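Local coordinates for inositol-3-phosphate synthase (Caenorhabditis elegans, PDB 1VKO), which belongs to the myo-inositol-1-phosphate synthase family and binds nicotinamide-adenine-dinucleotide through a Rossmann-like domain, at residues L79-L84 and L154-W159; V245-N250 and A294-G299. One frame throughout, in Å; residues are numbered along the deposited sequence.

Contact 1 (L79-L84 and L154-W159); sequences LLLVGL and LIISGW. With NAD (nicotinamide-adenine-dinucleotide), chain G.
The six-membered ring of W159 lies against L80 and V82 on one face of the sheet. L80 CB is 3.7 Å from W159 CZ3, and V82 CG2 is 3.8 Å from W159 CE3. Both chains cross the indole at a slant. The ring reaches them because CG of W159 stands beside its backbone N (chi1 -54°), which folds the indole back over the neighbouring strand. L80 CD2 touches S157 CB. On the other face, L84 CD1 packs on I156 CG2 at 3.9 Å.

Strands 77-82 and 154-159 are parallel neighbours in a Rossmann-like sheet, with 154-159 outermost. Bonds run alternately between them, from L79 N to I155 O through W159 N to L81 O. At the end of 77-82 the chain turns, and W159 O accepts two bonds: G83 N approaches nearly end-on at 2.9 Å, but its N-H is bent (135°); L84 N comes from above the carbonyl plane at 3.0 Å and straighter. The turn brings G83 CA to 3.2 Å from NAD O4B. Just before it, V82 CG1 lies 3.5 Å from NAD C2A.

Further out, D230 OD2 bonds W159 NE1, F285 meets the indole edge-to-face, and helix 87-100 packs on L84 and I156.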
loop_
_atom_site.group_PDB
_atom_site.type_symbol
_atom_site.label_atom_id
_atom_site.label_comp_id
_atom_site.label_asym_id
_atom_site.label_seq_id
_atom_site.Cartn_x
_atom_site.Cartn_y
_atom_site.Cartn_z
ATOM N N LEU A 79 0.421 -30.869 27.459
ATOM C CA LEU A 79 -0.461 -30.287 26.423
ATOM C C LEU A 79 -0.640 -31.241 25.261
ATOM O O LEU A 79 0.353 -31.735 24.669
ATOM C CB LEU A 79 0.050 -28.897 25.922
ATOM C CG LEU A 79 -0.693 -28.176 24.765
ATOM C CD1 LEU A 79 -2.100 -27.784 25.180
ATOM C CD2 LEU A 79 0.038 -26.934 24.313
ATOM N N LEU A 80 -1.910 -31.475 24.931
ATOM C CA LEU A 80 -2.269 -32.358 23.843
ATOM C C LEU A 80 -2.905 -31.602 22.695
ATOM O O LEU A 80 -4.009 -31.031 22.840
ATOM C CB LEU A 80 -3.268 -33.430 24.317
ATOM C CG LEU A 80 -2.832 -34.486 25.309
ATOM C CD1 LEU A 80 -4.043 -34.996 26.101
ATOM C CD2 LEU A 80 -2.136 -35.603 24.578
ATOM N N LEU A 81 -2.269 -31.638 21.527
ATOM C CA LEU A 81 -2.814 -30.836 20.420
ATOM C C LEU A 81 -3.513 -31.703 19.440
ATOM O O LEU A 81 -2.990 -32.744 19.025
ATOM C CB LEU A 81 -1.722 -30.019 19.726
ATOM C CG LEU A 81 -0.835 -29.143 20.628
ATOM C CD1 LEU A 81 0.261 -28.406 19.885
ATOM C CD2 LEU A 81 -1.687 -28.145 21.374
ATOM N N VAL A 82 -4.695 -31.285 19.055
ATOM C CA VAL A 82 -5.348 -31.919 17.920
ATOM C C VAL A 82 -4.890 -31.196 16.682
ATOM O O VAL A 82 -4.941 -29.950 16.604
ATOM C CB VAL A 82 -6.863 -31.931 18.050
ATOM C CG1 VAL A 82 -7.459 -32.893 17.033
ATOM C CG2 VAL A 82 -7.255 -32.325 19.485
ATOM N N GLY A 83 -4.411 -31.974 15.723
ATOM C CA GLY A 83 -3.675 -31.414 14.601
ATOM C C GLY A 83 -2.211 -31.241 14.999
ATOM O O GLY A 83 -1.591 -30.257 14.657
ATOM N N LEU A 84 -1.650 -32.193 15.729
ATOM C CA LEU A 84 -0.256 -32.091 16.222
ATOM C C LEU A 84 0.748 -31.992 15.097
ATOM O O LEU A 84 1.817 -31.399 15.274
ATOM C CB LEU A 84 0.116 -33.275 17.119
ATOM C CG LEU A 84 1.571 -33.403 17.620
ATOM C CD1 LEU A 84 1.915 -32.317 18.654
ATOM C CD2 LEU A 84 1.883 -34.784 18.231
ATOM N N LEU A 154 6.489 -27.353 29.255
ATOM C CA LEU A 154 5.298 -28.029 28.717
ATOM C C LEU A 154 5.708 -29.323 28.057
ATOM O O LEU A 154 6.615 -29.335 27.227
ATOM C CB LEU A 154 4.555 -27.156 27.698
ATOM C CG LEU A 154 3.917 -25.787 28.021
ATOM C CD1 LEU A 154 3.426 -25.097 26.714
ATOM C CD2 LEU A 154 2.757 -25.864 29.050
ATOM N N ILE A 155 5.056 -30.414 28.444
ATOM C CA ILE A 155 5.227 -31.698 27.769
ATOM C C ILE A 155 4.119 -31.843 26.739
ATOM O O ILE A 155 2.936 -31.772 27.090
ATOM C CB ILE A 155 5.089 -32.866 28.791
ATOM C CG1 ILE A 155 6.272 -32.923 29.775
ATOM C CG2 ILE A 155 4.971 -34.178 28.056
ATOM C CD1 ILE A 155 5.997 -32.304 31.157
ATOM N N ILE A 156 4.468 -32.125 25.490
ATOM C CA ILE A 156 3.480 -32.102 24.422
ATOM C C ILE A 156 3.317 -33.393 23.605
ATOM O O ILE A 156 4.259 -33.891 23.033
ATOM C CB ILE A 156 3.782 -30.941 23.472
ATOM C CG1 ILE A 156 3.738 -29.599 24.200
ATOM C CG2 ILE A 156 2.863 -31.001 22.245
ATOM C CD1 ILE A 156 3.960 -28.383 23.265
ATOM N N SER A 157 2.102 -33.912 23.536
ATOM C CA SER A 157 1.749 -34.922 22.564
ATOM C C SER A 157 0.478 -34.452 21.799
ATOM O O SER A 157 0.124 -33.259 21.833
ATOM C CB SER A 157 1.467 -36.230 23.285
ATOM O OG SER A 157 1.244 -37.263 22.343
ATOM N N GLY A 158 -0.180 -35.384 21.118
ATOM C CA GLY A 158 -1.448 -35.153 20.516
ATOM C C GLY A 158 -1.738 -36.058 19.347
ATOM O O GLY A 158 -1.127 -37.117 19.204
ATOM N N TRP A 159 -2.681 -35.622 18.501
ATOM C CA TRP A 159 -3.215 -36.484 17.454
ATOM C C TRP A 159 -3.185 -35.875 16.063
ATOM O O TRP A 159 -3.285 -34.664 15.901
ATOM C CB TRP A 159 -4.648 -36.815 17.750
ATOM C CG TRP A 159 -4.926 -37.405 19.096
ATOM C CD1 TRP A 159 -5.038 -38.736 19.407
ATOM C CD2 TRP A 159 -5.207 -36.683 20.296
ATOM N NE1 TRP A 159 -5.338 -38.873 20.741
ATOM C CE2 TRP A 159 -5.444 -37.634 21.311
ATOM C CE3 TRP A 159 -5.247 -35.319 20.630
ATOM C CZ2 TRP A 159 -5.750 -37.263 22.631
ATOM C CZ3 TRP A 159 -5.582 -34.954 21.914
ATOM C CH2 TRP A 159 -5.816 -35.926 22.911
HETATM P PA NAD G . -2.557 -27.163 9.104
HETATM O O1A NAD G . -3.239 -27.796 7.987
HETATM O O2A NAD G . -1.128 -27.033 8.771
HETATM O O5B NAD G . -2.843 -28.043 10.391
HETATM C C5B NAD G . -3.957 -28.883 10.440
HETATM C C4B NAD G . -3.473 -30.257 10.864
HETATM O O4B NAD G . -4.524 -30.906 11.543
HETATM C C3B NAD G . -3.113 -31.126 9.692
HETATM O O3B NAD G . -2.012 -31.892 10.152
HETATM C C2B NAD G . -4.252 -32.092 9.528
HETATM O O2B NAD G . -3.627 -33.352 9.291
HETATM C C1B NAD G . -4.847 -32.122 10.933
HETATM N N9A NAD G . -6.270 -32.502 11.126
HETATM C C8A NAD G . -7.366 -32.230 10.366
HETATM N N7A NAD G . -8.440 -32.813 10.945
HETATM C C5A NAD G . -8.076 -33.465 12.065
HETATM C C6A NAD G . -8.760 -34.252 13.008
HETATM N N6A NAD G . -10.065 -34.557 12.913
HETATM N N1A NAD G . -8.050 -34.805 14.042
HETATM C C2A NAD G . -6.701 -34.623 14.138
HETATM N N3A NAD G . -6.054 -33.894 13.192
HETATM C C4A NAD G . -6.709 -33.304 12.170
HETATM O O3 NAD G . -3.216 -25.732 9.488
HETATM P PN NAD G . -2.524 -24.802 10.579
HETATM O O1N NAD G . -1.726 -25.689 11.466
HETATM O O2N NAD G . -1.852 -23.713 9.864
HETATM O O5D NAD G . -3.722 -24.269 11.533
HETATM C C5D NAD G . -4.695 -25.162 12.048
HETATM C C4D NAD G . -6.014 -24.486 12.469
HETATM O O4D NAD G . -5.755 -23.340 13.243
HETATM C C3D NAD G . -6.889 -24.029 11.295
HETATM O O3D NAD G . -8.227 -24.307 11.601
HETATM C C2D NAD G . -6.781 -22.527 11.345
HETATM O O2D NAD G . -7.926 -21.819 10.895
HETATM C C1D NAD G . -6.607 -22.298 12.821
HETATM N N1N NAD G . -6.083 -20.943 12.948
HETATM C C2N NAD G . -4.872 -20.631 12.413
HETATM C C3N NAD G . -4.413 -19.338 12.521
HETATM C C7N NAD G . -2.964 -19.143 12.276
HETATM O O7N NAD G . -2.263 -20.297 11.849
HETATM N N7N NAD G . -2.403 -17.945 12.482
HETATM C C4N NAD G . -5.164 -18.350 13.187
HETATM C C5N NAD G . -6.397 -18.684 13.704
HETATM C C6N NAD G . -6.862 -20.001 13.572
#

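Contact 2 (V245-N250 and A294-G299); sequences VLWTAN and AHYING. With NAD (nicotinamide-adenine-dinucleotide), chain G.
The side chains of Y296 and W247 run side by side and point the same way, on the face of the sheet that also carries V245. Strands 242-247 and 295-298 are parallel neighbours in the Rossmann-like sheet, joined through helices 265-273 and 281-291 in a beta-alpha-beta crossover.

V245 meets Y296 at the ring edge. V245 CG1 sits near the ring plane, 3.3 Å from Y296 CD1. Further along the same ring, Y296 OH lies 3.3 Å from W247 CB and also approaches W247 CE3. CG of Y296 is anti to the backbone N (chi1 -172°), which swings the phenol across toward V245 and W247 of the neighbouring strand. N298 runs alongside W247, with its amide plane turned 78° from the indole. Its ND2 bonds Q302 O and its OD1 bonds S300 N. Helix 281-291 packs on V245, W247 and Y296.

The other face carries L246 and I297, which lie crosswise to each other. L246 CD1 is 3.7 Å from I297 CB, and L451 of helix 440-458 touches both residues.

Backbone bonds join V245 N to H295 O, I297 N to V245 O and W247 N to I297 O. G299 N then bonds W247 O.

Beyond the strand, A249 CB sits over one face of the W247 indole, offset toward the rim, and is 3.3 Å from NAD C4A. The methyl thus touches both the indole and the adenine. W247 NE1 makes a weak bond to A249 O. That same A249 O accepts a hydrogen bond from NAD O3D at 3.1 Å.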
loop_
_atom_site.group_PDB
_atom_site.type_symbol
_atom_site.label_atom_id
_atom_site.label_comp_id
_atom_site.label_asym_id
_atom_site.label_seq_id
_atom_site.Cartn_x
_atom_site.Cartn_y
_atom_site.Cartn_z
ATOM N N VAL A 245 -6.018 -29.891 26.639
ATOM C CA VAL A 245 -6.226 -30.312 25.280
ATOM C C VAL A 245 -6.579 -29.094 24.426
ATOM O O VAL A 245 -7.387 -28.234 24.825
ATOM C CB VAL A 245 -7.346 -31.326 25.188
ATOM C CG1 VAL A 245 -7.816 -31.500 23.672
ATOM C CG2 VAL A 245 -6.896 -32.629 25.828
ATOM N N LEU A 246 -5.975 -29.013 23.248
ATOM C CA LEU A 246 -6.139 -27.819 22.425
ATOM C C LEU A 246 -6.271 -28.185 20.959
ATOM O O LEU A 246 -5.445 -28.939 20.403
ATOM C CB LEU A 246 -4.965 -26.844 22.654
ATOM C CG LEU A 246 -4.991 -25.490 21.953
ATOM C CD1 LEU A 246 -4.321 -24.361 22.815
ATOM C CD2 LEU A 246 -4.344 -25.613 20.562
ATOM N N TRP A 247 -7.324 -27.648 20.346
ATOM C CA TRP A 247 -7.615 -27.878 18.958
ATOM C C TRP A 247 -6.892 -26.873 18.044
ATOM O O TRP A 247 -7.178 -25.647 18.042
ATOM C CB TRP A 247 -9.131 -27.793 18.734
ATOM C CG TRP A 247 -9.505 -28.071 17.315
ATOM C CD1 TRP A 247 -9.380 -27.220 16.244
ATOM C CD2 TRP A 247 -10.034 -29.296 16.795
ATOM N NE1 TRP A 247 -9.799 -27.846 15.094
ATOM C CE2 TRP A 247 -10.204 -29.120 15.396
ATOM C CE3 TRP A 247 -10.373 -30.543 17.366
ATOM C CZ2 TRP A 247 -10.724 -30.128 14.569
ATOM C CZ3 TRP A 247 -10.835 -31.551 16.540
ATOM C CH2 TRP A 247 -11.034 -31.327 15.153
ATOM N N THR A 248 -5.996 -27.414 17.240
ATOM C CA THR A 248 -5.305 -26.668 16.214
ATOM C C THR A 248 -5.198 -27.548 14.952
ATOM O O THR A 248 -4.193 -27.519 14.228
ATOM C CB THR A 248 -3.907 -26.162 16.706
ATOM O OG1 THR A 248 -3.255 -25.471 15.636
ATOM C CG2 THR A 248 -2.909 -27.320 17.058
ATOM N N ALA A 249 -6.248 -28.337 14.715
ATOM C CA ALA A 249 -6.465 -29.051 13.455
ATOM C C ALA A 249 -7.364 -28.239 12.482
ATOM O O ALA A 249 -7.744 -27.131 12.769
ATOM C CB ALA A 249 -7.096 -30.418 13.754
ATOM N N ASN A 250 -7.687 -28.784 11.321
ATOM C CA ASN A 250 -8.399 -28.009 10.321
ATOM C C ASN A 250 -9.749 -27.553 10.800
ATOM O O ASN A 250 -10.421 -28.215 11.596
ATOM C CB ASN A 250 -8.513 -28.743 8.993
ATOM C CG ASN A 250 -7.162 -28.895 8.320
ATOM O OD1 ASN A 250 -6.504 -29.941 8.462
ATOM N ND2 ASN A 250 -6.678 -27.806 7.682
ATOM N N ALA A 294 -9.185 -32.888 32.008
ATOM C CA ALA A 294 -8.378 -31.983 31.157
ATOM C C ALA A 294 -9.187 -30.775 30.685
ATOM O O ALA A 294 -10.392 -30.872 30.455
ATOM C CB ALA A 294 -7.822 -32.728 29.947
ATOM N N HIS A 295 -8.525 -29.635 30.537
ATOM C CA HIS A 295 -9.199 -28.433 30.075
ATOM C C HIS A 295 -9.131 -28.448 28.556
ATOM O O HIS A 295 -8.280 -29.121 27.957
ATOM C CB HIS A 295 -8.524 -27.161 30.622
ATOM C CG HIS A 295 -8.220 -27.219 32.088
ATOM N ND1 HIS A 295 -9.190 -27.083 33.053
ATOM C CD2 HIS A 295 -7.056 -27.388 32.751
ATOM C CE1 HIS A 295 -8.644 -27.196 34.248
ATOM N NE2 HIS A 295 -7.345 -27.364 34.094
ATOM N N TYR A 296 -10.021 -27.701 27.935
ATOM C CA TYR A 296 -10.128 -27.749 26.505
ATOM C C TYR A 296 -10.179 -26.355 25.871
ATOM O O TYR A 296 -11.077 -25.526 26.208
ATOM C CB TYR A 296 -11.339 -28.602 26.091
ATOM C CG TYR A 296 -11.377 -28.832 24.596
ATOM C CD1 TYR A 296 -10.625 -29.840 23.992
ATOM C CD2 TYR A 296 -12.126 -28.016 23.791
ATOM C CE1 TYR A 296 -10.659 -30.019 22.603
ATOM C CE2 TYR A 296 -12.136 -28.163 22.429
ATOM C CZ TYR A 296 -11.451 -29.164 21.831
ATOM O OH TYR A 296 -11.530 -29.285 20.430
ATOM N N ILE A 297 -9.208 -26.116 24.972
ATOM C CA ILE A 297 -9.122 -24.880 24.144
ATOM C C ILE A 297 -9.372 -25.104 22.657
ATOM O O ILE A 297 -8.751 -25.988 22.032
ATOM C CB ILE A 297 -7.727 -24.169 24.296
ATOM C CG1 ILE A 297 -7.258 -24.097 25.763
ATOM C CG2 ILE A 297 -7.723 -22.771 23.586
ATOM C CD1 ILE A 297 -8.188 -23.380 26.689
ATOM N N ASN A 298 -10.271 -24.289 22.099
ATOM C CA ASN A 298 -10.632 -24.310 20.685
ATOM C C ASN A 298 -9.974 -23.141 19.929
ATOM O O ASN A 298 -10.411 -21.987 20.079
ATOM C CB ASN A 298 -12.159 -24.201 20.525
ATOM C CG ASN A 298 -12.605 -24.080 19.032
ATOM O OD1 ASN A 298 -11.937 -24.576 18.127
ATOM N ND2 ASN A 298 -13.742 -23.428 18.796
ATOM N N GLY A 299 -8.956 -23.467 19.123
ATOM C CA GLY A 299 -8.147 -22.526 18.376
ATOM C C GLY A 299 -8.719 -22.226 16.999
ATOM O O GLY A 299 -8.188 -21.381 16.260
HETATM P PA NAD G . -2.557 -27.163 9.104
HETATM O O1A NAD G . -3.239 -27.796 7.987
HETATM O O2A NAD G . -1.128 -27.033 8.771
HETATM O O5B NAD G . -2.843 -28.043 10.391
HETATM C C5B NAD G . -3.957 -28.883 10.440
HETATM C C4B NAD G . -3.473 -30.257 10.864
HETATM O O4B NAD G . -4.524 -30.906 11.543
HETATM C C3B NAD G . -3.113 -31.126 9.692
HETATM O O3B NAD G . -2.012 -31.892 10.152
HETATM C C2B NAD G . -4.252 -32.092 9.528
HETATM O O2B NAD G . -3.627 -33.352 9.291
HETATM C C1B NAD G . -4.847 -32.122 10.933
HETATM N N9A NAD G . -6.270 -32.502 11.126
HETATM C C8A NAD G . -7.366 -32.230 10.366
HETATM N N7A NAD G . -8.440 -32.813 10.945
HETATM C C5A NAD G . -8.076 -33.465 12.065
HETATM C C6A NAD G . -8.760 -34.252 13.008
HETATM N N6A NAD G . -10.065 -34.557 12.913
HETATM N N1A NAD G . -8.050 -34.805 14.042
HETATM C C2A NAD G . -6.701 -34.623 14.138
HETATM N N3A NAD G . -6.054 -33.894 13.192
HETATM C C4A NAD G . -6.709 -33.304 12.170
HETATM O O3 NAD G . -3.216 -25.732 9.488
HETATM P PN NAD G . -2.524 -24.802 10.579
HETATM O O1N NAD G . -1.726 -25.689 11.466
HETATM O O2N NAD G . -1.852 -23.713 9.864
HETATM O O5D NAD G . -3.722 -24.269 11.533
HETATM C C5D NAD G . -4.695 -25.162 12.048
HETATM C C4D NAD G . -6.014 -24.486 12.469
HETATM O O4D NAD G . -5.755 -23.340 13.243
HETATM C C3D NAD G . -6.889 -24.029 11.295
HETATM O O3D NAD G . -8.227 -24.307 11.601
HETATM C C2D NAD G . -6.781 -22.527 11.345
HETATM O O2D NAD G . -7.926 -21.819 10.895
HETATM C C1D NAD G . -6.607 -22.298 12.821
HETATM N N1N NAD G . -6.083 -20.943 12.948
HETATM C C2N NAD G . -4.872 -20.631 12.413
HETATM C C3N NAD G . -4.413 -19.338 12.521
HETATM C C7N NAD G . -2.964 -19.143 12.276
HETATM O O7N NAD G . -2.263 -20.297 11.849
HETATM N N7N NAD G . -2.403 -17.945 12.482
HETATM C C4N NAD G . -5.164 -18.350 13.187
HETATM C C5N NAD G . -6.397 -18.684 13.704
HETATM C C6N NAD G . -6.862 -20.001 13.572
#

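How the contacts relate
Contacts 1 and 2 are parts of one parallel sheet, and their centres are about 9 Å apart. Strands 77-82 and 242-247 lie side by side in it, with 154-159 and 295-298 flanking them. Probable hydrogen bonds join the contacts: V82 N to L246 O and V82 O to T248 N, both 2.8 Å. At the strand ends G83 CA packs on A249 CB at 3.7 Å. Both contacts reach NAD there. Contact 1 meets the adenine and its ribose, whereas 245-250 and 294-299 extend along the cofactor, and G299 O is 3.3 Å from NAD C6N of the nicotinamide ring.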